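Local coordinates for protein transcriptional regulator (PDB 4IVN) that acts as a repressor of the nan operon for sialic acid catabolism, probably by binding operator DNA, and binds the pathway intermediate N-acetylmannosamine-6-phosphate, at residues A[37-40]-A[46-49]; A[42-47]-A[53-58]. All blocks are in the same frame, centred on the assembly; numbering follows the deposited sequence.

Contact 1: A[37-40]-A[46-49]; sequences QFQT and RNTQ
Gln39 and Asn47 meet in a small polar contact between two side-chain amides, one from the loop that follows helix 20-36 and the other from the last turn of helix 41-48. The backbones stay well separated, with 9.6 Å between Gln39 CA and Asn47 CA, and the two side chains bridge the interval from opposite directions. Gln39 does so by placing CG anti to its carbonyl carbon (chi1 -70°) and running extended from there, which carries its amide toward the helix; the shorter Asn47 side chain reaches back.

Asn47 ND2 donates to Gln39 OE1 at 2.9 Å, but the N-H is bent to 135° and the bond is weak. The approach is also off-plane: the amide planes stand 89° apart, and Asn47 ND2 lies above the plane of the Gln39 amide, 3.3 Å from Gln39 CD. Gln39 NE2 also lies near Asn47 ND2, but both are donors and they do not bond.

What fixes the rotation of the buried Gln39 amide is therefore its other end: NE2 gives hydrogen bonds to Tyr28 OH and Asp35 OD2 of helix 20-36, leaving OE1 turned toward Asn47. The backbone O of Gln39 accepts a hydrogen bond from Arg71 NH1 and is bonded to Tyr67 OH, both of helix 67-78, while Thr40 caps the start of helix 41-48 through OG1 to Asp43 N. At the far end of that helix Gln49, with positive phi, closes a Schellman motif. This is an example of a short interhelical linker tied back to the helix it introduces, here within the RpiR-family helix-turn-helix domain.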
ATOM      1  N   GLN A  37      17.754  -9.704  15.445  1.00 39.85           N
ATOM      2  CA  GLN A  37      17.599  -8.904  14.172  1.00 38.48           C
ATOM      3  C   GLN A  37      16.267  -8.174  14.139  1.00 39.95           C
ATOM      4  O   GLN A  37      16.127  -7.063  13.577  1.00 39.29           O
ATOM      5  CB  GLN A  37      17.584  -9.831  12.945  1.00 42.25           C
ATOM      6  CG  GLN A  37      18.743 -10.761  12.777  1.00 44.83           C
ATOM      7  CD  GLN A  37      18.619 -11.596  11.502  1.00 45.53           C
ATOM      8  OE1 GLN A  37      18.048 -12.691  11.499  1.00 46.35           O
ATOM      9  NE2 GLN A  37      19.217 -11.110  10.442  1.00 40.50           N
ATOM     10  N   PHE A  38      15.277  -8.804  14.745  1.00 41.57           N
ATOM     11  CA  PHE A  38      13.905  -8.284  14.664  1.00 42.37           C
ATOM     12  C   PHE A  38      13.476  -7.571  15.939  1.00 41.27           C
ATOM     13  O   PHE A  38      12.310  -7.223  16.033  1.00 38.70           O
ATOM     14  CB  PHE A  38      12.899  -9.385  14.257  1.00 40.21           C
ATOM     15  CG  PHE A  38      13.368 -10.224  13.101  1.00 43.62           C
ATOM     16  CD1 PHE A  38      13.398  -9.712  11.806  1.00 40.97           C
ATOM     17  CD2 PHE A  38      13.762 -11.555  13.301  1.00 43.50           C
ATOM     18  CE1 PHE A  38      13.855 -10.485  10.726  1.00 38.72           C
ATOM     19  CE2 PHE A  38      14.215 -12.327  12.242  1.00 47.43           C
ATOM     20  CZ  PHE A  38      14.278 -11.781  10.946  1.00 48.72           C
ATOM     21  N   GLN A  39      14.423  -7.298  16.879  1.00 34.59           N
ATOM     22  CA  GLN A  39      14.056  -6.659  18.143  1.00 32.55           C
ATOM     23  C   GLN A  39      14.477  -5.209  18.084  1.00 34.18           C
ATOM     24  O   GLN A  39      15.491  -4.908  17.473  1.00 35.04           O
ATOM     25  CB  GLN A  39      14.803  -7.318  19.338  1.00 34.84           C
ATOM     26  CG  GLN A  39      14.304  -8.743  19.619  1.00 39.65           C
ATOM     27  CD  GLN A  39      14.901  -9.368  20.887  1.00 41.60           C
ATOM     28  OE1 GLN A  39      15.340  -8.666  21.800  1.00 41.02           O
ATOM     29  NE2 GLN A  39      14.888 -10.692  20.943  1.00 40.35           N
ATOM     30  N   THR A  40      13.715  -4.380  18.769  1.00 34.94           N
ATOM     31  CA  THR A  40      14.027  -2.985  18.973  1.00 36.19           C
ATOM     32  C   THR A  40      14.940  -2.832  20.175  1.00 34.18           C
ATOM     33  O   THR A  40      15.143  -3.789  20.927  1.00 36.16           O
ATOM     34  CB  THR A  40      12.752  -2.147  19.201  1.00 34.41           C
ATOM     35  OG1 THR A  40      12.152  -2.494  20.468  1.00 33.29           O
ATOM     36  CG2 THR A  40      11.788  -2.381  18.040  1.00 30.81           C
ATOM     37  N   ARG A  46      14.231  -5.030  27.595  1.00 44.63           N
ATOM     38  CA  ARG A  46      13.273  -5.831  28.352  1.00 48.79           C
ATOM     39  C   ARG A  46      13.654  -7.294  28.468  1.00 48.49           C
ATOM     40  O   ARG A  46      13.600  -7.876  29.552  1.00 48.11           O
ATOM     41  CB  ARG A  46      11.896  -5.812  27.663  1.00 53.91           C
ATOM     42  CG  ARG A  46      11.148  -4.505  27.694  1.00 55.16           C
ATOM     43  CD  ARG A  46       9.885  -4.660  26.833  1.00 61.83           C
ATOM     44  NE  ARG A  46       8.709  -5.122  27.600  1.00 61.58           N
ATOM     45  CZ  ARG A  46       8.201  -6.359  27.605  1.00 64.41           C
ATOM     46  NH1 ARG A  46       8.714  -7.364  26.886  1.00 66.99           N
ATOM     47  NH2 ARG A  46       7.141  -6.586  28.333  1.00 62.68           N
ATOM     48  N   ASN A  47      13.966  -7.922  27.338  1.00 45.22           N
ATOM     49  CA  ASN A  47      14.275  -9.344  27.365  1.00 46.66           C
ATOM     50  C   ASN A  47      15.512  -9.691  28.211  1.00 49.08           C
ATOM     51  O   ASN A  47      15.672 -10.834  28.636  1.00 52.38           O
ATOM     52  CB  ASN A  47      14.492  -9.837  25.955  1.00 47.08           C
ATOM     53  CG  ASN A  47      13.255  -9.685  25.114  1.00 48.03           C
ATOM     54  OD1 ASN A  47      12.134  -9.671  25.648  1.00 43.26           O
ATOM     55  ND2 ASN A  47      13.439  -9.546  23.812  1.00 43.71           N
ATOM     56  N   THR A  48      16.400  -8.718  28.400  1.00 43.99           N
ATOM     57  CA  THR A  48      17.580  -8.960  29.195  1.00 46.99           C
ATOM     58  C   THR A  48      17.447  -8.394  30.621  1.00 45.39           C
ATOM     59  O   THR A  48      18.354  -8.589  31.447  1.00 45.99           O
ATOM     60  CB  THR A  48      18.815  -8.306  28.565  1.00 42.76           C
ATOM     61  OG1 THR A  48      18.557  -6.908  28.413  1.00 39.24           O
ATOM     62  CG2 THR A  48      19.217  -9.019  27.229  1.00 42.62           C
ATOM     63  N   GLN A  49      16.338  -7.704  30.888  1.00 48.72           N
ATOM     64  CA  GLN A  49      16.137  -6.952  32.141  1.00 53.62           C
ATOM     65  C   GLN A  49      17.313  -5.996  32.453  1.00 52.27           C
ATOM     66  O   GLN A  49      17.859  -5.997  33.569  1.00 54.02           O
ATOM     67  CB  GLN A  49      15.966  -7.917  33.320  1.00 58.34           C
ATOM     68  CG  GLN A  49      14.627  -8.651  33.432  1.00 70.89           C
ATOM     69  CD  GLN A  49      14.760  -9.849  34.371  1.00 80.36           C
ATOM     70  OE1 GLN A  49      15.333 -10.876  34.000  1.00 89.83           O
ATOM     71  NE2 GLN A  49      14.265  -9.713  35.601  1.00 88.39           N
TER

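Contact 2: A[42-47]-A[53-58]; sequences TDLARN and ATVVRL
Helices 41-48 and 52-61 come closest at Ala45 and Val55, whose CA atoms are 6.5 Å apart, a close approach to which the small alanine side chain probably contributes. The contact is apolar, buried and carried by three residues.

Val55 projects toward the first helix and divides its two methyls between neighbouring residues there. CG1, anti to the backbone N (chi1 177°), meets the end of Leu44, with Leu44 CD2 at 3.3 Å from Val55 CG1. That is tighter than ordinary van der Waals contact between carbons, so the packing is tight at this point. CG2 is directed instead at the main chain of Ala45: it lies 4.0 Å from Ala45 CA and 4.2 Å from Ala45 CB, so that it rests against the helix backbone as much as on the methyl. The branch point of Leu44 also backs onto the valine, with Leu44 CG 4.1 Å from Val55 CG2. Leu44, its own CG anti to the backbone N (chi1 -174°), passes at a slant across the valine, and one of its two methyls does the close touching.

Tyr67 of helix 67-78 packs against both Leu44 and Val55, and Tyr28 of helix 20-36 lies against Leu44, which extends the apolar cluster to the neighbouring helices. Two short helices joined by a tight turn and packed through small and branched apolar residues form the helix-turn-helix unit; by its position in that unit, helix 52-61 is probably the DNA-recognition helix.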
ATOM      1  N   THR A  42      14.201  -1.392  22.688  1.00 35.28           N
ATOM      2  CA  THR A  42      13.220  -1.476  23.827  1.00 36.89           C
ATOM      3  C   THR A  42      12.988  -2.962  24.156  1.00 35.03           C
ATOM      4  O   THR A  42      13.007  -3.362  25.316  1.00 35.95           O
ATOM      5  CB  THR A  42      11.865  -0.748  23.544  1.00 36.99           C
ATOM      6  OG1 THR A  42      12.109   0.488  22.857  1.00 39.80           O
ATOM      7  CG2 THR A  42      11.059  -0.453  24.801  1.00 39.76           C
ATOM      8  N   ASP A  43      12.916  -3.798  23.136  1.00 35.09           N
ATOM      9  CA  ASP A  43      12.827  -5.282  23.377  1.00 36.36           C
ATOM     10  C   ASP A  43      14.079  -5.873  23.970  1.00 38.06           C
ATOM     11  O   ASP A  43      14.013  -6.655  24.935  1.00 43.89           O
ATOM     12  CB  ASP A  43      12.663  -6.047  22.047  1.00 37.67           C
ATOM     13  CG  ASP A  43      11.279  -5.877  21.435  1.00 39.98           C
ATOM     14  OD1 ASP A  43      10.257  -5.926  22.167  1.00 41.53           O
ATOM     15  OD2 ASP A  43      11.231  -5.752  20.190  1.00 43.89           O
ATOM     16  N   LEU A  44      15.229  -5.558  23.380  1.00 39.04           N
ATOM     17  CA  LEU A  44      16.513  -6.154  23.878  1.00 40.82           C
ATOM     18  C   LEU A  44      16.727  -5.822  25.361  1.00 43.83           C
ATOM     19  O   LEU A  44      17.165  -6.682  26.156  1.00 44.18           O
ATOM     20  CB  LEU A  44      17.682  -5.606  23.086  1.00 39.47           C
ATOM     21  CG  LEU A  44      19.016  -6.262  23.421  1.00 45.48           C
ATOM     22  CD1 LEU A  44      18.905  -7.772  23.426  1.00 41.22           C
ATOM     23  CD2 LEU A  44      20.088  -5.792  22.466  1.00 39.47           C
ATOM     24  N   ALA A  45      16.391  -4.582  25.724  1.00 43.67           N
ATOM     25  CA  ALA A  45      16.428  -4.129  27.098  1.00 45.17           C
ATOM     26  C   ALA A  45      15.489  -4.915  28.002  1.00 45.80           C
ATOM     27  O   ALA A  45      15.916  -5.430  29.072  1.00 45.33           O
ATOM     28  CB  ALA A  45      16.181  -2.627  27.203  1.00 41.04           C
ATOM     29  N   ARG A  46      14.231  -5.030  27.595  1.00 44.63           N
ATOM     30  CA  ARG A  46      13.273  -5.831  28.352  1.00 48.79           C
ATOM     31  C   ARG A  46      13.654  -7.294  28.468  1.00 48.49           C
ATOM     32  O   ARG A  46      13.600  -7.876  29.552  1.00 48.11           O
ATOM     33  CB  ARG A  46      11.896  -5.812  27.663  1.00 53.91           C
ATOM     34  CG  ARG A  46      11.148  -4.505  27.694  1.00 55.16           C
ATOM     35  CD  ARG A  46       9.885  -4.660  26.833  1.00 61.83           C
ATOM     36  NE  ARG A  46       8.709  -5.122  27.600  1.00 61.58           N
ATOM     37  CZ  ARG A  46       8.201  -6.359  27.605  1.00 64.41           C
ATOM     38  NH1 ARG A  46       8.714  -7.364  26.886  1.00 66.99           N
ATOM     39  NH2 ARG A  46       7.141  -6.586  28.333  1.00 62.68           N
ATOM     40  N   ASN A  47      13.966  -7.922  27.338  1.00 45.22           N
ATOM     41  CA  ASN A  47      14.275  -9.344  27.365  1.00 46.66           C
ATOM     42  C   ASN A  47      15.512  -9.691  28.211  1.00 49.08           C
ATOM     43  O   ASN A  47      15.672 -10.834  28.636  1.00 52.38           O
ATOM     44  CB  ASN A  47      14.492  -9.837  25.955  1.00 47.08           C
ATOM     45  CG  ASN A  47      13.255  -9.685  25.114  1.00 48.03           C
ATOM     46  OD1 ASN A  47      12.134  -9.671  25.648  1.00 43.26           O
ATOM     47  ND2 ASN A  47      13.439  -9.546  23.812  1.00 43.71           N
ATOM     48  N   ALA A  53      20.283   2.009  28.239  1.00 41.68           N
ATOM     49  CA  ALA A  53      21.686   2.533  28.344  1.00 50.52           C
ATOM     50  C   ALA A  53      22.759   1.414  28.336  1.00 46.94           C
ATOM     51  O   ALA A  53      23.879   1.579  27.823  1.00 44.76           O
ATOM     52  CB  ALA A  53      21.854   3.375  29.596  1.00 48.28           C
ATOM     53  N   THR A  54      22.422   0.307  28.994  1.00 48.56           N
ATOM     54  CA  THR A  54      23.334  -0.840  29.084  1.00 47.18           C
ATOM     55  C   THR A  54      23.530  -1.430  27.667  1.00 45.63           C
ATOM     56  O   THR A  54      24.658  -1.673  27.234  1.00 42.99           O
ATOM     57  CB  THR A  54      22.827  -1.912  30.061  1.00 48.29           C
ATOM     58  OG1 THR A  54      22.624  -1.346  31.353  1.00 54.69           O
ATOM     59  CG2 THR A  54      23.868  -3.050  30.189  1.00 46.86           C
ATOM     60  N   VAL A  55      22.425  -1.580  26.938  1.00 39.75           N
ATOM     61  CA  VAL A  55      22.461  -2.172  25.600  1.00 41.43           C
ATOM     62  C   VAL A  55      23.311  -1.273  24.707  1.00 40.01           C
ATOM     63  O   VAL A  55      24.173  -1.767  23.979  1.00 40.78           O
ATOM     64  CB  VAL A  55      21.012  -2.305  25.047  1.00 41.50           C
ATOM     65  CG1 VAL A  55      20.986  -2.837  23.624  1.00 39.61           C
ATOM     66  CG2 VAL A  55      20.175  -3.207  25.947  1.00 46.94           C
ATOM     67  N   VAL A  56      23.071   0.051  24.798  1.00 39.35           N
ATOM     68  CA  VAL A  56      23.817   1.015  24.004  1.00 41.03           C
ATOM     69  C   VAL A  56      25.313   0.923  24.330  1.00 42.41           C
ATOM     70  O   VAL A  56      26.155   0.892  23.412  1.00 41.25           O
ATOM     71  CB  VAL A  56      23.327   2.479  24.224  1.00 43.27           C
ATOM     72  CG1 VAL A  56      24.217   3.430  23.482  1.00 41.87           C
ATOM     73  CG2 VAL A  56      21.881   2.701  23.744  1.00 42.91           C
ATOM     74  N   ARG A  57      25.645   0.858  25.631  1.00 42.94           N
ATOM     75  CA  ARG A  57      27.031   0.788  26.027  1.00 45.14           C
ATOM     76  C   ARG A  57      27.689  -0.453  25.459  1.00 39.67           C
ATOM     77  O   ARG A  57      28.806  -0.375  24.941  1.00 43.90           O
ATOM     78  CB  ARG A  57      27.209   0.901  27.563  1.00 49.08           C
ATOM     79  CG  ARG A  57      28.609   1.330  27.987  1.00 58.34           C
ATOM     80  CD  ARG A  57      28.748   1.445  29.511  1.00 72.05           C
ATOM     81  NE  ARG A  57      27.459   1.204  30.166  1.00 81.97           N
ATOM     82  CZ  ARG A  57      27.277   0.459  31.257  1.00 83.53           C
ATOM     83  NH1 ARG A  57      28.323  -0.110  31.860  1.00 86.02           N
ATOM     84  NH2 ARG A  57      26.042   0.293  31.744  1.00 78.00           N
ATOM     85  N   LEU A  58      27.015  -1.599  25.502  1.00 43.67           N
ATOM     86  CA  LEU A  58      27.553  -2.793  24.837  1.00 41.71           C
ATOM     87  C   LEU A  58      27.843  -2.486  23.335  1.00 43.03           C
ATOM     88  O   LEU A  58      28.969  -2.676  22.828  1.00 42.00           O
ATOM     89  CB  LEU A  58      26.575  -3.981  25.012  1.00 42.99           C
ATOM     90  CG  LEU A  58      26.921  -5.271  24.270  1.00 44.91           C
ATOM     91  CD1 LEU A  58      28.207  -5.835  24.817  1.00 46.33           C
ATOM     92  CD2 LEU A  58      25.875  -6.352  24.384  1.00 41.98           C
TER

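Helix 41-48 is common to both contacts, whose centres lie about 7 Å apart and whose segments overlap at Arg46 and Asn47; of these only Asn47 takes part, in contact 1. The helix serves two neighbours: Asn47 reaches back to the preceding linker in contact 1, while Leu44 and Ala45 receive helix 52-61 in contact 2. The two meet directly where Gln39 OE1 packs 3.5 Å from Leu44 CA. Tyr28 and Tyr67 border both, so helices 20-36 and 67-78 frame the pair. Neither contact contributes to the ligand pocket: the side chain of Gln39 stays about 13 Å from a bound N-acetylmannosamine-6-phosphate, although neighbouring Thr40 touches Ser186 and Ile210, linking the DNA-binding domain to the ligand-binding part of the chain.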